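Local coordinates for insect fatty acid binding protein (Manduca sexta, PDB 1MDC) that binds fatty acids in a one-to-one ratio inside a beta-barrel and serves their transport in the cytoplasm, at residues 18-23 against 31-36; 38-43 against 49-54; 90-95 against 101-106. All coordinates share one frame; numbering follows the deposited sequence.

Interaction 1 (18-23 against 31-36); sequences GFLKSA and QALVSD
L20 and L33 mark where the backbones of helix 16-21 and helix 27-35 come nearest, with CA atoms 8.6 Å apart. The two short helices form the helix-turn-helix lid that the fatty-acid-binding protein fold sets over one end of its barrel. The seam is slight and wholly apolar. L20 points at the second helix, and its CD1 methyl touches both CB of L33 and CG1 of V34, each at 3.9 Å. Its other branch, CD2, reaches CD1 of L33 at 4.0 Å, which lets both methyls of one leucine work at once. The chain gets there with CG beside the backbone N (chi1 -65°) and CD1 carried outward in extension. A branched leucine suits such a place, since its forked end spreads over a neighbour without needing a polar mate. L25, from the loop between the helices, packs on both leucines, while I30 adds to the cover of L20. The lid also faces inward: F19 touches the bound palmitate. S22 OG turns back to donate to O of F19 at 2.7 Å, approaching 19° out of the carbonyl plane.

Interaction 2 (38-43 against 49-54); sequences PTQKME and YSNTST. Unlike the reference sequence in segment 49-54: N51 (reference Ile). With SO4 (sulfate ion), chain B.
A beta hairpin of the barrel pairs strand 39-45 with strand 48-54, and here K41 and T52 form a hydrogen-bonded antiparallel pair. T52 N donates to K41 O at 2.8 Å in an almost straight bond (176°); K41 N returns the bond to T52 O, and E43 with S50 makes a second such pair. On the face of T39, K41, E43, S50, T52 and T54, threonine suits the strands: its beta-branch favours extended backbone and its hydroxyl can bond a neighbour or water. T39 and T54 share a hydrogen bond, OG1 to OG1 at 2.7 Å. One water joins T39 OG1 to T52 O, another K41 O to T52 OG1, which also bonds T61. The other face carries Q40, M42, N51 and S53. M42 bends at its last torsion and sends CE obliquely to the ring of Y49, 3.4 Å from CD1, while O of E43 lies near the ring plane at its edge. Replacing Y49 by an alanine is likely to strip the M42 methyl of the ring it rests on and open a gap there. Q40, of the hexadecanoate site, has CG between backbone N and carbonyl carbon (chi1 63°) and reaches inward; NE2 donates to palmitate O1 and weakly to a sulfate oxygen, O2, at 3.3 Å. The amide thus turns its N-H to the anionic groups and its oxygen to the K106 amine, probably as acceptor.

Interaction 3 (90-95 against 101-106); sequences VVTHVV and VATFKK. With PLM (palmitic acid), chain C; SO4 (sulfate ion), chain B.
The amino nitrogen of K106 and the ring of H93, on facing strands, take hold of one sulfate ion, probably from the crystallisation liquor. NZ of K106 donates to O1 at 2.7 Å and to O2 at 2.8 Å, and lies close to Q40 OE1 as well. H93 ND1 reaches O3 of the ion in the plane of the imidazole, at 2.8 Å and nearly straight (173°). The histidine's other nitrogen, NE2, is bonded to S82 OG, and Y84, which also bonds the ion through its OH, stacks on the ring; together they fix its rotation. A long, flexible lysine suits this spot: bent at chi3 (57°), it carries its charge inward while CB and CG stay beside O of V91. H93 and F104 form a hydrogen-bonded pair whose side chains lie alongside one another; their rings are 5.5 Å apart between centroids and inclined at 59°. V95 comes across F104 at about a right angle, its CG1 meeting the ring edge at CE2, 3.5 Å away. Palmitate C2 lies 4.3 Å above one face of F104, towards the rim. Further along, A102 CB lies 3.8 Å from both CF of the fatty acid and CG2 of V95; an alanine leaves room there for the alkyl chain. The opposite face bears V94, T92, T103 and K105, T92 and T103 touching through their CG2 methyls. A polar end and an oily wall on one side of an antiparallel hairpin are what the ligand-holding beta-barrel of the fatty-acid-binding proteins presents to its cavity.

The three contacts follow one another along the chain, each closing before the next opens. Interaction 1 pairs the two helices of the lid; interactions 2 and 3 are hairpins of the one antiparallel sheet that curls into the barrel. Centres lie about 20 Å apart for 1 and 2, on opposite sides of the chain's centre, about 17 Å for 1 and 3, and about 15 Å for 2 and 3. The lid meets interaction 3 through F19, whose CZ is 3.9 Å from F104 CE1. Interactions 2 and 3 face each other across the interior, with M42 SD 4.2 Å from V91 CG2 and a sulfate between them. Lid and both hairpins thus each contribute to the wall of the one fatty-acid cavity.

Interaction 1 (18-23 against 31-36)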
# COMPACT_ATOMS: atom_id res chain seq x y z
N GLY A 18 3.26 11.44 9.42
CA GLY A 18 3.48 10.89 10.75
C GLY A 18 3.83 9.45 10.67
O GLY A 18 4.73 8.97 11.36
N PHE A 19 3.11 8.74 9.81
CA PHE A 19 3.41 7.34 9.67
C PHE A 19 4.82 7.15 9.07
O PHE A 19 5.55 6.27 9.49
CB PHE A 19 2.40 6.62 8.67
CG PHE A 19 2.93 5.31 8.17
CD1 PHE A 19 2.98 4.19 9.00
CD2 PHE A 19 3.37 5.19 6.87
CE1 PHE A 19 3.47 2.98 8.53
CE2 PHE A 19 3.88 3.97 6.39
CZ PHE A 19 3.93 2.87 7.21
N LEU A 20 5.20 7.95 8.06
CA LEU A 20 6.52 7.76 7.46
C LEU A 20 7.65 8.07 8.43
O LEU A 20 8.73 7.46 8.36
CB LEU A 20 6.63 8.62 6.24
CG LEU A 20 5.65 8.18 5.14
CD1 LEU A 20 5.64 9.21 4.06
CD2 LEU A 20 6.06 6.87 4.52
N LYS A 21 7.40 9.01 9.34
CA LYS A 21 8.42 9.36 10.33
C LYS A 21 8.67 8.17 11.24
O LYS A 21 9.77 7.81 11.60
CB LYS A 21 8.11 10.61 11.17
CG LYS A 21 8.23 11.90 10.34
CD LYS A 21 7.57 13.05 11.09
CE LYS A 21 7.86 14.42 10.56
NZ LYS A 21 6.74 15.32 10.86
N SER A 22 7.60 7.52 11.61
CA SER A 22 7.68 6.37 12.47
C SER A 22 8.40 5.22 11.81
O SER A 22 8.77 4.24 12.47
CB SER A 22 6.26 5.95 12.90
OG SER A 22 5.70 5.01 11.91
N ALA A 23 8.58 5.35 10.50
CA ALA A 23 9.26 4.31 9.75
C ALA A 23 10.76 4.57 9.63
O ALA A 23 11.52 3.75 9.08
CB ALA A 23 8.56 3.95 8.45
N GLN A 31 9.66 13.38 1.78
CA GLN A 31 9.12 14.43 0.92
C GLN A 31 8.60 13.87 -0.41
O GLN A 31 7.55 14.26 -0.92
CB GLN A 31 10.20 15.56 0.70
CG GLN A 31 9.78 16.76 -0.21
CD GLN A 31 10.95 17.74 -0.50
OE1 GLN A 31 12.06 17.34 -0.88
NE2 GLN A 31 10.70 19.04 -0.33
N ALA A 32 9.35 12.95 -1.00
CA ALA A 32 8.93 12.39 -2.25
C ALA A 32 7.64 11.60 -2.06
O ALA A 32 6.70 11.71 -2.83
CB ALA A 32 10.04 11.52 -2.85
N LEU A 33 7.57 10.78 -1.02
CA LEU A 33 6.36 10.00 -0.81
C LEU A 33 5.13 10.81 -0.55
O LEU A 33 4.03 10.51 -1.03
CB LEU A 33 6.51 8.90 0.25
CG LEU A 33 7.43 7.79 -0.26
CD1 LEU A 33 7.81 6.92 0.94
CD2 LEU A 33 6.68 6.92 -1.29
N VAL A 34 5.28 11.87 0.24
CA VAL A 34 4.12 12.68 0.54
C VAL A 34 3.67 13.49 -0.65
O VAL A 34 2.52 13.90 -0.73
CB VAL A 34 4.13 13.56 1.83
CG1 VAL A 34 4.69 12.83 3.02
CG2 VAL A 34 4.73 14.90 1.64
N SER A 35 4.55 13.72 -1.59
CA SER A 35 4.13 14.53 -2.73
C SER A 35 3.57 13.63 -3.87
O SER A 35 3.02 14.15 -4.84
CB SER A 35 5.28 15.36 -3.32
OG SER A 35 6.19 14.50 -4.00
N ASP A 36 3.75 12.32 -3.75
CA ASP A 36 3.29 11.42 -4.81
C ASP A 36 1.80 11.45 -5.07
O ASP A 36 1.03 11.78 -4.18
CB ASP A 36 3.61 10.01 -4.25
CG ASP A 36 3.60 8.81 -5.17
OD1 ASP A 36 3.71 9.12 -6.42
OD2 ASP A 36 3.55 7.66 -4.76

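Interaction 2 (38-43 against 49-54)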
# COMPACT_ATOMS: atom_id res chain seq x y z
N PRO A 38 0.02 8.58 -6.52
CA PRO A 38 -0.03 7.22 -7.04
C PRO A 38 -1.39 6.71 -7.48
O PRO A 38 -2.43 7.25 -7.09
CB PRO A 38 0.37 6.31 -5.85
CG PRO A 38 -0.06 7.07 -4.60
CD PRO A 38 -0.06 8.56 -5.03
N THR A 39 -1.36 5.66 -8.30
CA THR A 39 -2.55 5.00 -8.81
C THR A 39 -2.31 3.52 -8.60
O THR A 39 -1.15 3.07 -8.55
CB THR A 39 -2.96 5.20 -10.26
OG1 THR A 39 -2.08 4.45 -11.11
CG2 THR A 39 -3.00 6.68 -10.62
N GLN A 40 -3.37 2.75 -8.46
CA GLN A 40 -3.19 1.33 -8.28
C GLN A 40 -4.35 0.52 -8.89
O GLN A 40 -5.51 0.93 -8.81
CB GLN A 40 -2.81 0.94 -6.88
CG GLN A 40 -3.87 1.27 -5.90
CD GLN A 40 -3.44 0.71 -4.60
OE1 GLN A 40 -3.65 -0.47 -4.32
NE2 GLN A 40 -2.82 1.56 -3.83
N LYS A 41 -4.04 -0.60 -9.53
CA LYS A 41 -5.03 -1.45 -10.18
C LYS A 41 -4.73 -2.88 -9.82
O LYS A 41 -3.58 -3.28 -9.93
CB LYS A 41 -4.76 -1.35 -11.65
CG LYS A 41 -5.75 -2.15 -12.52
CD LYS A 41 -5.64 -1.93 -14.04
CE LYS A 41 -4.55 -2.68 -14.79
NZ LYS A 41 -4.33 -2.10 -16.13
N MET A 42 -5.75 -3.62 -9.38
CA MET A 42 -5.61 -5.03 -8.99
C MET A 42 -6.36 -5.93 -9.96
O MET A 42 -7.44 -5.53 -10.37
CB MET A 42 -6.23 -5.26 -7.56
CG MET A 42 -5.66 -6.52 -7.03
SD MET A 42 -6.04 -6.64 -5.29
CE MET A 42 -6.26 -8.40 -5.01
N GLU A 43 -5.79 -7.10 -10.30
CA GLU A 43 -6.38 -8.09 -11.22
C GLU A 43 -6.27 -9.48 -10.61
O GLU A 43 -5.35 -9.74 -9.85
CB GLU A 43 -5.80 -8.10 -12.62
CG GLU A 43 -5.98 -6.69 -13.10
CD GLU A 43 -6.21 -6.47 -14.53
OE1 GLU A 43 -5.12 -6.54 -15.23
OE2 GLU A 43 -7.29 -6.20 -14.96
N TYR A 49 -2.90 -12.97 -7.81
CA TYR A 49 -3.44 -11.66 -8.08
C TYR A 49 -2.25 -10.84 -8.56
O TYR A 49 -1.10 -11.22 -8.30
CB TYR A 49 -3.95 -11.01 -6.78
CG TYR A 49 -5.16 -11.72 -6.16
CD1 TYR A 49 -6.43 -11.38 -6.56
CD2 TYR A 49 -4.95 -12.75 -5.22
CE1 TYR A 49 -7.54 -12.03 -5.97
CE2 TYR A 49 -6.03 -13.41 -4.65
CZ TYR A 49 -7.33 -13.03 -5.04
OH TYR A 49 -8.40 -13.68 -4.46
N SER A 50 -2.53 -9.73 -9.25
CA SER A 50 -1.51 -8.82 -9.77
C SER A 50 -1.88 -7.41 -9.35
O SER A 50 -3.05 -7.05 -9.42
CB SER A 50 -1.52 -8.69 -11.31
OG SER A 50 -1.03 -9.86 -11.90
N ASN A 51 -0.89 -6.62 -8.94
CA ASN A 51 -1.12 -5.25 -8.55
C ASN A 51 -0.21 -4.37 -9.38
O ASN A 51 1.00 -4.58 -9.40
CB ASN A 51 -0.74 -5.16 -7.04
CG ASN A 51 -0.95 -3.87 -6.32
OD1 ASN A 51 -0.29 -3.59 -5.30
ND2 ASN A 51 -1.88 -3.11 -6.83
N THR A 52 -0.80 -3.43 -10.09
CA THR A 52 -0.03 -2.52 -10.92
C THR A 52 -0.11 -1.15 -10.26
O THR A 52 -1.20 -0.66 -10.00
CB THR A 52 -0.60 -2.34 -12.34
OG1 THR A 52 -0.48 -3.54 -13.03
CG2 THR A 52 0.22 -1.22 -13.02
N SER A 53 1.05 -0.55 -9.98
CA SER A 53 1.13 0.76 -9.32
C SER A 53 2.00 1.72 -10.15
O SER A 53 2.93 1.28 -10.83
CB SER A 53 1.74 0.64 -7.92
OG SER A 53 3.05 0.14 -8.05
N THR A 54 1.67 3.03 -10.07
CA THR A 54 2.42 4.09 -10.77
C THR A 54 2.73 5.13 -9.69
O THR A 54 2.14 5.11 -8.60
CB THR A 54 1.57 4.88 -11.82
OG1 THR A 54 0.41 5.51 -11.21
CG2 THR A 54 1.05 3.95 -12.90
S SO4 B . -0.33 -1.80 -1.53
O1 SO4 B . -0.96 -3.09 -1.85
O2 SO4 B . -1.16 -0.71 -2.01
O3 SO4 B . -0.19 -1.63 -0.08
O4 SO4 B . 1.00 -1.73 -2.20
O HOH W 1 -2.19 1.67 -11.69
O HOH W 2 -2.53 -5.41 -12.12

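Interaction 3 (90-95 against 101-106)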
# COMPACT_ATOMS: atom_id res chain seq x y z
N VAL A 90 -11.89 -6.72 1.13
CA VAL A 90 -10.83 -6.23 2.02
C VAL A 90 -9.51 -6.90 1.71
O VAL A 90 -9.44 -8.13 1.78
CB VAL A 90 -11.11 -6.55 3.54
CG1 VAL A 90 -9.99 -5.95 4.42
CG2 VAL A 90 -12.40 -5.92 3.93
N VAL A 91 -8.48 -6.13 1.36
CA VAL A 91 -7.16 -6.68 1.06
C VAL A 91 -6.25 -6.14 2.18
O VAL A 91 -6.21 -4.93 2.34
CB VAL A 91 -6.71 -6.09 -0.28
CG1 VAL A 91 -5.29 -6.63 -0.57
CG2 VAL A 91 -7.65 -6.67 -1.37
N THR A 92 -5.56 -7.00 2.95
CA THR A 92 -4.70 -6.51 4.02
C THR A 92 -3.29 -6.82 3.66
O THR A 92 -2.98 -7.95 3.34
CB THR A 92 -5.03 -7.28 5.30
OG1 THR A 92 -6.40 -7.06 5.60
CG2 THR A 92 -4.25 -6.78 6.49
N HIS A 93 -2.45 -5.83 3.70
CA HIS A 93 -1.05 -6.04 3.37
C HIS A 93 -0.25 -5.84 4.62
O HIS A 93 -0.28 -4.73 5.14
CB HIS A 93 -0.68 -4.89 2.43
CG HIS A 93 0.66 -4.93 1.79
ND1 HIS A 93 1.07 -3.93 0.81
CD2 HIS A 93 1.66 -5.79 1.99
CE1 HIS A 93 2.29 -4.30 0.45
NE2 HIS A 93 2.70 -5.36 1.12
N VAL A 94 0.44 -6.88 5.09
CA VAL A 94 1.24 -6.77 6.29
C VAL A 94 2.66 -6.66 5.81
O VAL A 94 3.03 -7.46 4.96
CB VAL A 94 1.13 -7.95 7.24
CG1 VAL A 94 2.02 -7.76 8.50
CG2 VAL A 94 -0.33 -8.24 7.55
N VAL A 95 3.44 -5.70 6.33
CA VAL A 95 4.80 -5.62 5.82
C VAL A 95 5.75 -5.63 6.97
O VAL A 95 5.47 -4.97 7.96
CB VAL A 95 5.06 -4.41 4.91
CG1 VAL A 95 4.07 -4.33 3.74
CG2 VAL A 95 4.90 -3.17 5.73
N VAL A 101 6.90 -3.36 11.93
CA VAL A 101 5.80 -3.95 11.15
C VAL A 101 4.72 -2.95 10.87
O VAL A 101 4.39 -2.16 11.73
CB VAL A 101 5.19 -5.04 12.05
CG1 VAL A 101 4.01 -5.70 11.37
CG2 VAL A 101 6.20 -6.14 12.24
N ALA A 102 4.14 -2.96 9.68
CA ALA A 102 3.09 -2.02 9.41
C ALA A 102 1.96 -2.81 8.75
O ALA A 102 2.21 -3.86 8.12
CB ALA A 102 3.51 -0.92 8.47
N THR A 103 0.73 -2.29 8.89
CA THR A 103 -0.45 -2.93 8.31
C THR A 103 -1.16 -1.93 7.44
O THR A 103 -1.42 -0.81 7.85
CB THR A 103 -1.41 -3.41 9.46
OG1 THR A 103 -0.73 -4.45 10.12
CG2 THR A 103 -2.68 -3.99 8.90
N PHE A 104 -1.47 -2.30 6.22
CA PHE A 104 -2.18 -1.41 5.32
C PHE A 104 -3.49 -2.15 5.01
O PHE A 104 -3.45 -3.15 4.30
CB PHE A 104 -1.45 -1.16 3.99
CG PHE A 104 -0.01 -0.73 4.20
CD1 PHE A 104 0.31 0.53 4.57
CD2 PHE A 104 1.02 -1.67 3.94
CE1 PHE A 104 1.67 0.89 4.74
CE2 PHE A 104 2.35 -1.32 4.08
CZ PHE A 104 2.66 -0.04 4.50
N LYS A 105 -4.61 -1.69 5.58
CA LYS A 105 -5.94 -2.30 5.39
C LYS A 105 -6.62 -1.59 4.22
O LYS A 105 -6.94 -0.40 4.31
CB LYS A 105 -6.72 -2.32 6.72
CG LYS A 105 -8.04 -3.16 6.69
CD LYS A 105 -8.82 -2.98 8.01
CE LYS A 105 -10.36 -3.11 8.07
NZ LYS A 105 -10.84 -3.99 9.16
N LYS A 106 -6.81 -2.32 3.10
CA LYS A 106 -7.42 -1.71 1.92
C LYS A 106 -8.86 -2.16 1.76
O LYS A 106 -9.11 -3.31 1.52
CB LYS A 106 -6.61 -2.17 0.72
CG LYS A 106 -5.12 -1.99 0.95
CD LYS A 106 -4.16 -2.38 -0.21
CE LYS A 106 -4.37 -1.71 -1.54
NZ LYS A 106 -3.45 -2.25 -2.58
C1 PLM C . -1.30 2.28 -0.23
O1 PLM C . -2.13 1.52 -0.76
O2 PLM C . -1.39 3.52 -0.28
C2 PLM C . -0.05 1.71 0.47
C3 PLM C . 0.89 2.73 1.15
C4 PLM C . 2.12 3.06 0.25
C5 PLM C . 3.40 2.34 0.70
C6 PLM C . 4.42 3.31 1.33
C7 PLM C . 5.40 2.49 2.16
C8 PLM C . 6.66 3.22 2.60
C9 PLM C . 6.79 2.90 4.09
CA PLM C . 7.98 2.01 4.47
CB PLM C . 7.49 0.78 5.24
CC PLM C . 8.59 0.11 6.10
CD PLM C . 8.08 -1.18 6.81
CE PLM C . 8.10 -1.08 8.33
CF PLM C . 7.16 0.05 8.76
CG PLM C . 7.05 0.25 10.29
S SO4 B . -0.33 -1.80 -1.53
O1 SO4 B . -0.96 -3.09 -1.85
O2 SO4 B . -1.16 -0.71 -2.01
O3 SO4 B . -0.19 -1.63 -0.08
O4 SO4 B . 1.00 -1.73 -2.20